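Local structure of vestitone reductase (Medicago sativa, 2P4H) at residues 1-13 with 18-32. The protein catalyses the stereospecific, NADPH-dependent reduction of (3R)-vestitone, the penultimate step in the biosynthesis of the defensive isoflavonoid medicarpin. Sequence-based numbering, arbitrary orientation.
Sequences KGRVCVTGGTGFL and IKSLLENGYSVNTTI
Strands 3-7 and 27-31 pair in parallel through Arg3-Ser27, Val4-Val28, Cys5-Asn29 and Val6-Thr30 in the seven-stranded central sheet, and helix 18-23 covers one face of the pair. The strand directions differ by 25°, whereas the helix runs back at 176° to strand 3-7. The hydrogen bonds from Val4 N to Ser27 O, Asn29 N to Val4 O and Val6 N to Asn29 O fix the register. On the helix side, Val6 CG2 meets Leu21 CD1 tip to tip at 3.6 Å, while Val4 turns CG1 to the same methyl and CG2 to Tyr26 CD2. This is the first beta-alpha-beta unit of a Rossmann fold; Gly8 to Leu13, a type I turn from Gly8 to Gly11 running into the N-terminus of helix 12-23, are six of the seven residues of the predicted NADP(+) site. Gly9 CA lies 3.2 Å from Thr30 OG1, too close to leave space for a side chain. That hydroxyl, anti to its own backbone N, donates to Val6 O at 2.8 Å, from the opposite face of the carbonyl to Thr31 N. Gly9 N in turn reaches Thr31 O at 3.0 Å in an almost straight bond. On the other sheet face, Arg3 bends at chi3 (-61°), bringing NE to Ser27 OG at 3.2 Å, with the hydroxyl in the guanidinium plane. A leucine in place of Arg3 would probably cost Ser27 OG its NE donor, leaving the serine hydroxyl freer to turn, with a water still at hand. Gly25 ends the helix in a Schellman motif, and Lys1 N bonds to Gly25 O. Lys1 CB sits over the Tyr26 ring, 3.8 Å from its centroid, a CH-pi contact; the Tyr26 hydroxyl bonds Glu239.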
loop_
_atom_site.group_PDB
_atom_site.type_symbol
_atom_site.label_atom_id
_atom_site.label_comp_id
_atom_site.label_asym_id
_atom_site.label_seq_id
_atom_site.Cartn_x
_atom_site.Cartn_y
_atom_site.Cartn_z
ATOM N N LYS A 1 -8.691 16.965 -14.285
ATOM C CA LYS A 1 -8.133 15.859 -15.114
ATOM C C LYS A 1 -9.050 14.641 -15.100
ATOM O O LYS A 1 -8.758 13.623 -15.727
ATOM C CB LYS A 1 -6.750 15.471 -14.594
ATOM C CG LYS A 1 -5.753 16.616 -14.620
ATOM C CD LYS A 1 -4.408 16.194 -14.063
ATOM C CE LYS A 1 -3.421 17.347 -14.110
ATOM N NZ LYS A 1 -2.098 16.978 -13.536
ATOM N N GLY A 2 -10.161 14.750 -14.381
ATOM C CA GLY A 2 -11.096 13.645 -14.307
ATOM C C GLY A 2 -11.381 13.221 -12.882
ATOM O O GLY A 2 -10.735 13.684 -11.942
ATOM N N ARG A 3 -12.351 12.329 -12.724
ATOM C CA ARG A 3 -12.734 11.845 -11.407
ATOM C C ARG A 3 -12.205 10.439 -11.150
ATOM O O ARG A 3 -12.269 9.569 -12.017
ATOM C CB ARG A 3 -14.259 11.868 -11.277
ATOM C CG ARG A 3 -14.776 11.573 -9.885
ATOM C CD ARG A 3 -16.192 12.090 -9.727
ATOM N NE ARG A 3 -16.246 13.537 -9.925
ATOM C CZ ARG A 3 -17.366 14.252 -9.942
ATOM N NH1 ARG A 3 -18.540 13.658 -9.775
ATOM N NH2 ARG A 3 -17.312 15.563 -10.135
ATOM N N VAL A 4 -11.672 10.227 -9.953
ATOM C CA VAL A 4 -11.140 8.924 -9.578
ATOM C C VAL A 4 -11.824 8.435 -8.307
ATOM O O VAL A 4 -11.995 9.196 -7.355
ATOM C CB VAL A 4 -9.612 8.994 -9.326
ATOM C CG1 VAL A 4 -9.092 7.644 -8.847
ATOM C CG2 VAL A 4 -8.897 9.409 -10.604
ATOM N N CYS A 5 -12.232 7.169 -8.301
ATOM C CA CYS A 5 -12.873 6.592 -7.125
ATOM C C CYS A 5 -11.814 5.856 -6.313
ATOM O O CYS A 5 -11.136 4.966 -6.832
ATOM C CB CYS A 5 -13.979 5.614 -7.529
ATOM S SG CYS A 5 -14.850 4.888 -6.111
ATOM N N VAL A 6 -11.687 6.232 -5.046
ATOM C CA VAL A 6 -10.715 5.631 -4.137
ATOM C C VAL A 6 -11.433 4.932 -2.987
ATOM O O VAL A 6 -12.196 5.565 -2.261
ATOM C CB VAL A 6 -9.792 6.708 -3.513
ATOM C CG1 VAL A 6 -8.766 6.057 -2.597
ATOM C CG2 VAL A 6 -9.095 7.509 -4.603
ATOM N N THR A 7 -11.205 3.634 -2.818
ATOM C CA THR A 7 -11.832 2.929 -1.704
ATOM C C THR A 7 -10.896 3.031 -0.504
ATOM O O THR A 7 -9.699 3.279 -0.668
ATOM C CB THR A 7 -12.078 1.441 -2.012
ATOM O OG1 THR A 7 -10.821 0.780 -2.206
ATOM C CG2 THR A 7 -12.937 1.290 -3.254
ATOM N N GLY A 8 -11.442 2.849 0.696
ATOM C CA GLY A 8 -10.634 2.937 1.903
ATOM C C GLY A 8 -10.107 4.345 2.117
ATOM O O GLY A 8 -8.965 4.534 2.540
ATOM N N GLY A 9 -10.958 5.331 1.853
ATOM C CA GLY A 9 -10.573 6.728 1.971
ATOM C C GLY A 9 -10.014 7.242 3.284
ATOM O O GLY A 9 -9.256 8.213 3.287
ATOM N N THR A 10 -10.385 6.626 4.401
ATOM C CA THR A 10 -9.875 7.089 5.688
ATOM C C THR A 10 -8.646 6.314 6.148
ATOM O O THR A 10 -8.098 6.583 7.216
ATOM C CB THR A 10 -10.954 7.021 6.791
ATOM O OG1 THR A 10 -11.450 5.684 6.900
ATOM C CG2 THR A 10 -12.103 7.971 6.473
ATOM N N GLY A 11 -8.212 5.347 5.346
ATOM C CA GLY A 11 -7.032 4.585 5.705
ATOM C C GLY A 11 -5.775 5.385 5.408
ATOM O O GLY A 11 -5.831 6.409 4.731
ATOM N N PHE A 12 -4.640 4.921 5.917
ATOM C CA PHE A 12 -3.364 5.593 5.696
ATOM C C PHE A 12 -3.079 5.824 4.209
ATOM O O PHE A 12 -2.894 6.964 3.770
ATOM C CB PHE A 12 -2.247 4.761 6.352
ATOM C CG PHE A 12 -0.847 5.121 5.914
ATOM C CD1 PHE A 12 -0.437 6.448 5.806
ATOM C CD2 PHE A 12 0.079 4.114 5.659
ATOM C CE1 PHE A 12 0.879 6.763 5.453
ATOM C CE2 PHE A 12 1.393 4.419 5.309
ATOM C CZ PHE A 12 1.794 5.741 5.206
ATOM N N LEU A 13 -3.056 4.756 3.423
ATOM C CA LEU A 13 -2.767 4.905 2.001
ATOM C C LEU A 13 -3.883 5.625 1.247
ATOM O O LEU A 13 -3.624 6.541 0.461
ATOM C CB LEU A 13 -2.514 3.536 1.361
ATOM C CG LEU A 13 -2.142 3.611 -0.122
ATOM C CD1 LEU A 13 -0.883 4.447 -0.304
ATOM C CD2 LEU A 13 -1.945 2.206 -0.671
ATOM N N ILE A 18 -5.901 10.363 -1.742
ATOM C CA ILE A 18 -6.930 11.375 -1.978
ATOM C C ILE A 18 -6.268 12.755 -1.954
ATOM O O ILE A 18 -6.534 13.601 -2.808
ATOM C CB ILE A 18 -8.041 11.307 -0.905
ATOM C CG1 ILE A 18 -8.886 10.048 -1.127
ATOM C CG2 ILE A 18 -8.908 12.566 -0.955
ATOM C CD1 ILE A 18 -9.977 9.841 -0.109
ATOM N N LYS A 19 -5.397 12.968 -0.972
ATOM C CA LYS A 19 -4.669 14.229 -0.843
ATOM C C LYS A 19 -3.905 14.503 -2.141
ATOM O O LYS A 19 -3.981 15.595 -2.712
ATOM C CB LYS A 19 -3.690 14.128 0.332
ATOM C CG LYS A 19 -2.733 15.295 0.485
ATOM C CD LYS A 19 -1.806 15.058 1.671
ATOM C CE LYS A 19 -0.772 16.165 1.830
ATOM N NZ LYS A 19 0.195 16.210 0.702
ATOM N N SER A 20 -3.179 13.492 -2.606
ATOM C CA SER A 20 -2.384 13.580 -3.823
ATOM C C SER A 20 -3.224 13.863 -5.065
ATOM O O SER A 20 -2.868 14.708 -5.889
ATOM C CB SER A 20 -1.605 12.277 -4.016
ATOM O OG SER A 20 -0.948 12.243 -5.269
ATOM N N LEU A 21 -4.333 13.149 -5.209
ATOM C CA LEU A 21 -5.205 13.345 -6.362
ATOM C C LEU A 21 -5.727 14.775 -6.421
ATOM O O LEU A 21 -5.742 15.396 -7.484
ATOM C CB LEU A 21 -6.377 12.363 -6.308
ATOM C CG LEU A 21 -6.052 10.921 -6.708
ATOM C CD1 LEU A 21 -7.197 10.000 -6.311
ATOM C CD2 LEU A 21 -5.799 10.857 -8.213
ATOM N N LEU A 22 -6.151 15.298 -5.278
ATOM C CA LEU A 22 -6.673 16.655 -5.231
ATOM C C LEU A 22 -5.586 17.669 -5.577
ATOM O O LEU A 22 -5.845 18.648 -6.280
ATOM C CB LEU A 22 -7.263 16.941 -3.848
ATOM C CG LEU A 22 -8.538 16.162 -3.496
ATOM C CD1 LEU A 22 -8.907 16.416 -2.047
ATOM C CD2 LEU A 22 -9.678 16.581 -4.418
ATOM N N GLU A 23 -4.368 17.433 -5.100
ATOM C CA GLU A 23 -3.257 18.339 -5.379
ATOM C C GLU A 23 -2.901 18.329 -6.858
ATOM O O GLU A 23 -2.423 19.329 -7.396
ATOM C CB GLU A 23 -2.015 17.936 -4.580
ATOM C CG GLU A 23 -2.217 17.863 -3.082
ATOM C CD GLU A 23 -0.965 17.414 -2.353
ATOM O OE1 GLU A 23 -0.242 16.552 -2.895
ATOM O OE2 GLU A 23 -0.715 17.913 -1.238
ATOM N N ASN A 24 -3.138 17.196 -7.514
ATOM C CA ASN A 24 -2.810 17.045 -8.924
ATOM C C ASN A 24 -3.920 17.368 -9.920
ATOM O O ASN A 24 -3.823 17.017 -11.096
ATOM C CB ASN A 24 -2.263 15.637 -9.172
ATOM C CG ASN A 24 -0.825 15.487 -8.703
ATOM O OD1 ASN A 24 0.093 16.052 -9.298
ATOM N ND2 ASN A 24 -0.625 14.738 -7.626
ATOM N N GLY A 25 -4.972 18.030 -9.448
ATOM C CA GLY A 25 -6.051 18.425 -10.337
ATOM C C GLY A 25 -7.207 17.476 -10.580
ATOM O O GLY A 25 -8.058 17.753 -11.423
ATOM N N TYR A 26 -7.254 16.358 -9.865
ATOM C CA TYR A 26 -8.348 15.411 -10.045
ATOM C C TYR A 26 -9.475 15.656 -9.051
ATOM O O TYR A 26 -9.286 16.319 -8.029
ATOM C CB TYR A 26 -7.872 13.969 -9.839
ATOM C CG TYR A 26 -6.962 13.415 -10.906
ATOM C CD1 TYR A 26 -5.589 13.660 -10.884
ATOM C CD2 TYR A 26 -7.474 12.616 -11.927
ATOM C CE1 TYR A 26 -4.747 13.115 -11.853
ATOM C CE2 TYR A 26 -6.644 12.069 -12.897
ATOM C CZ TYR A 26 -5.285 12.321 -12.854
ATOM O OH TYR A 26 -4.468 11.764 -13.812
ATOM N N SER A 27 -10.653 15.128 -9.371
ATOM C CA SER A 27 -11.790 15.200 -8.469
ATOM C C SER A 27 -11.809 13.792 -7.875
ATOM O O SER A 27 -11.288 12.854 -8.490
ATOM C CB SER A 27 -13.089 15.517 -9.222
ATOM O OG SER A 27 -13.307 14.642 -10.312
ATOM N N VAL A 28 -12.398 13.630 -6.697
ATOM C CA VAL A 28 -12.385 12.326 -6.043
ATOM C C VAL A 28 -13.691 11.844 -5.425
ATOM O O VAL A 28 -14.384 12.596 -4.744
ATOM C CB VAL A 28 -11.315 12.313 -4.923
ATOM C CG1 VAL A 28 -11.275 10.956 -4.239
ATOM C CG2 VAL A 28 -9.957 12.668 -5.503
ATOM N N ASN A 29 -14.007 10.578 -5.678
ATOM C CA ASN A 29 -15.172 9.919 -5.097
ATOM C C ASN A 29 -14.518 8.924 -4.150
ATOM O O ASN A 29 -13.512 8.310 -4.506
ATOM C CB ASN A 29 -15.967 9.136 -6.146
ATOM C CG ASN A 29 -16.868 10.014 -6.990
ATOM O OD1 ASN A 29 -17.486 9.536 -7.946
ATOM N ND2 ASN A 29 -16.960 11.291 -6.642
ATOM N N THR A 30 -15.059 8.759 -2.953
ATOM C CA THR A 30 -14.457 7.812 -2.030
ATOM C C THR A 30 -15.474 7.060 -1.187
ATOM O O THR A 30 -16.569 7.562 -0.903
ATOM C CB THR A 30 -13.434 8.517 -1.090
ATOM O OG1 THR A 30 -12.694 7.532 -0.353
ATOM C CG2 THR A 30 -14.149 9.434 -0.104
ATOM N N THR A 31 -15.107 5.836 -0.824
ATOM C CA THR A 31 -15.917 4.987 0.035
ATOM C C THR A 31 -14.990 4.719 1.217
ATOM O O THR A 31 -13.773 4.597 1.041
ATOM C CB THR A 31 -16.322 3.661 -0.665
ATOM O OG1 THR A 31 -15.153 2.927 -1.052
ATOM C CG2 THR A 31 -17.156 3.953 -1.898
ATOM N N ILE A 32 -15.550 4.661 2.419
ATOM C CA ILE A 32 -14.735 4.456 3.610
ATOM C C ILE A 32 -15.244 3.357 4.533
ATOM O O ILE A 32 -16.394 2.927 4.438
ATOM C CB ILE A 32 -14.627 5.765 4.426
ATOM C CG1 ILE A 32 -16.004 6.158 4.966
ATOM C CG2 ILE A 32 -14.090 6.887 3.543
ATOM C CD1 ILE A 32 -16.001 7.418 5.808
HETATM O O HOH W 1 0.064 17.586 -11.596
HETATM O O HOH W 2 -12.341 16.543 -12.449
HETATM O O HOH W 3 -13.997 1.507 1.334
#